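PDB 5E7G: IPT/TIG domain-containing protein BACOVA_02650 from Bacteroides ovatus, which binds xyloglucan at the bacterial cell surface, probably before the polysaccharide is passed into the periplasm for degradation. Local coordinates for residues A[35-40]-A[60-65]. Numbering follows the deposited sequence.
Sequences EHLGGT and TSIILT. With SO4 (sulfate ion), chain G.
Thr-60 begins the contact with its backbone: its carbonyl carbon lies 4.2 Å from CD1 of Leu-37, while its side chain leaves the backbone away from 35-40, yet OG1 makes a weak hydrogen bond to O of Gly-34, the residue just before that segment. The same leucine methyl comes within 4.3 Å of Ser-61 N, at the start of strand 61-65. Ser-61 points its CB away from 35-40, and its OG is hydrogen-bonded to OG1 of Thr-58.

At Ile-62 the side chains take over. With CG1 anti to the carbonyl carbon (chi1 -56°), CD1 is carried to the beta turn of Leu-37 to Thr-40. There it meets Thr-40 tip to tip, 3.7 Å from both CG2 and OG1, and approaches O of Leu-37 at 3.8 Å and its CB at 4.2 Å. Ile-62 touches Val-32 on the neighbouring strand of its own sheet and Ile-85 on strand 82-86 of the other, so it lies in the interior between the two sheets of this IPT/TIG domain, an immunoglobulin-like beta fold. Ile-62 and Leu-64 pair through their backbones with Val-32 and Ile-30, and the strand runs on away from the turn.

On the turn itself, Gly-38 N donates a 2.8 Å hydrogen bond to O2 of a sulfate, probably from the crystallisation liquor, whose O1 lies at the edge of the His-36 ring.

The two segments meet by van der Waals packing of methyl groups, some of it against polar atoms; Thr-40 OG1 is buried there with no hydrogen-bonding partner in the model, which probably carries some desolvation cost.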
loop_
_atom_site.group_PDB
_atom_site.type_symbol
_atom_site.label_atom_id
_atom_site.label_comp_id
_atom_site.label_asym_id
_atom_site.label_seq_id
_atom_site.Cartn_x
_atom_site.Cartn_y
_atom_site.Cartn_z
ATOM N N GLU A 35 -27.323 52.988 18.446
ATOM C CA GLU A 35 -28.287 54.074 18.589
ATOM C C GLU A 35 -28.854 54.512 17.245
ATOM O O GLU A 35 -28.196 54.402 16.209
ATOM C CB GLU A 35 -27.638 55.276 19.277
ATOM C CG GLU A 35 -27.142 54.999 20.688
ATOM C CD GLU A 35 -26.376 56.173 21.278
ATOM O OE1 GLU A 35 -26.332 57.247 20.637
ATOM O OE2 GLU A 35 -25.815 56.021 22.385
ATOM N N HIS A 36 -30.087 55.007 17.286
ATOM C CA HIS A 36 -30.749 55.593 16.124
ATOM C C HIS A 36 -30.818 54.621 14.951
ATOM O O HIS A 36 -30.492 54.977 13.821
ATOM C CB HIS A 36 -30.038 56.882 15.722
ATOM C CG HIS A 36 -29.873 57.841 16.858
ATOM N ND1 HIS A 36 -28.640 58.226 17.339
ATOM C CD2 HIS A 36 -30.790 58.462 17.636
ATOM C CE1 HIS A 36 -28.806 59.057 18.353
ATOM N NE2 HIS A 36 -30.102 59.218 18.552
ATOM N N LEU A 37 -31.264 53.399 15.240
ATOM C CA LEU A 37 -31.366 52.330 14.247
ATOM C C LEU A 37 -32.813 51.980 13.949
ATOM O O LEU A 37 -33.086 51.010 13.252
ATOM C CB LEU A 37 -30.631 51.077 14.733
ATOM C CG LEU A 37 -29.217 51.292 15.279
ATOM C CD1 LEU A 37 -28.663 49.998 15.842
ATOM C CD2 LEU A 37 -28.300 51.844 14.204
ATOM N N GLY A 38 -33.738 52.773 14.476
ATOM C CA GLY A 38 -35.155 52.478 14.366
ATOM C C GLY A 38 -35.617 52.376 12.928
ATOM O O GLY A 38 -36.518 51.600 12.623
ATOM N N GLY A 39 -34.986 53.144 12.045
ATOM C CA GLY A 39 -35.405 53.212 10.656
ATOM C C GLY A 39 -34.393 52.685 9.652
ATOM O O GLY A 39 -34.253 53.262 8.571
ATOM N N THR A 40 -33.698 51.597 9.981
ATOM C CA THR A 40 -32.834 50.943 8.999
ATOM C C THR A 40 -33.664 50.497 7.791
ATOM O O THR A 40 -34.742 49.921 7.943
ATOM C CB THR A 40 -32.096 49.718 9.574
ATOM O OG1 THR A 40 -33.043 48.709 9.927
ATOM C CG2 THR A 40 -31.293 50.095 10.797
ATOM N N THR A 60 -32.521 50.820 19.212
ATOM C CA THR A 60 -31.273 50.439 19.878
ATOM C C THR A 60 -30.710 49.086 19.417
ATOM O O THR A 60 -29.586 48.730 19.776
ATOM C CB THR A 60 -31.470 50.384 21.415
ATOM O OG1 THR A 60 -30.236 50.042 22.058
ATOM C CG2 THR A 60 -32.539 49.362 21.794
ATOM N N SER A 61 -31.474 48.334 18.629
ATOM C CA SER A 61 -31.057 46.985 18.271
ATOM C C SER A 61 -31.536 46.542 16.896
ATOM O O SER A 61 -32.635 46.896 16.464
ATOM C CB SER A 61 -31.559 45.980 19.311
ATOM O OG SER A 61 -32.958 45.749 19.184
ATOM N N ILE A 62 -30.688 45.762 16.230
ATOM C CA ILE A 62 -31.056 45.006 15.033
ATOM C C ILE A 62 -30.747 43.536 15.272
ATOM O O ILE A 62 -29.618 43.199 15.641
ATOM C CB ILE A 62 -30.286 45.459 13.763
ATOM C CG1 ILE A 62 -30.465 46.958 13.511
ATOM C CG2 ILE A 62 -30.732 44.645 12.535
ATOM C CD1 ILE A 62 -31.886 47.353 13.193
ATOM N N ILE A 63 -31.734 42.670 15.065
ATOM C CA ILE A 63 -31.513 41.228 15.101
ATOM C C ILE A 63 -31.670 40.644 13.703
ATOM O O ILE A 63 -32.710 40.798 13.057
ATOM C CB ILE A 63 -32.484 40.497 16.050
ATOM C CG1 ILE A 63 -32.529 41.180 17.422
ATOM C CG2 ILE A 63 -32.068 39.029 16.188
ATOM C CD1 ILE A 63 -33.588 40.606 18.358
ATOM N N LEU A 64 -30.629 39.960 13.250
ATOM C CA LEU A 64 -30.645 39.298 11.955
ATOM C C LEU A 64 -29.771 38.059 12.049
ATOM O O LEU A 64 -29.132 37.820 13.077
ATOM C CB LEU A 64 -30.146 40.227 10.839
ATOM C CG LEU A 64 -28.667 40.639 10.873
ATOM C CD1 LEU A 64 -28.228 41.135 9.502
ATOM C CD2 LEU A 64 -28.406 41.712 11.929
ATOM N N THR A 65 -29.747 37.276 10.977
ATOM C CA THR A 65 -28.887 36.100 10.907
ATOM C C THR A 65 -27.937 36.216 9.714
ATOM O O THR A 65 -28.349 36.535 8.595
ATOM C CB THR A 65 -29.711 34.791 10.804
ATOM O OG1 THR A 65 -30.370 34.728 9.536
ATOM C CG2 THR A 65 -30.755 34.715 11.919
HETATM S S SO4 G . -34.826 56.160 16.017
HETATM O O1 SO4 G . -34.023 57.379 16.076
HETATM O O2 SO4 G . -33.923 55.026 16.140
HETATM O O3 SO4 G . -35.751 56.089 17.145
HETATM O O4 SO4 G . -35.571 56.105 14.759
#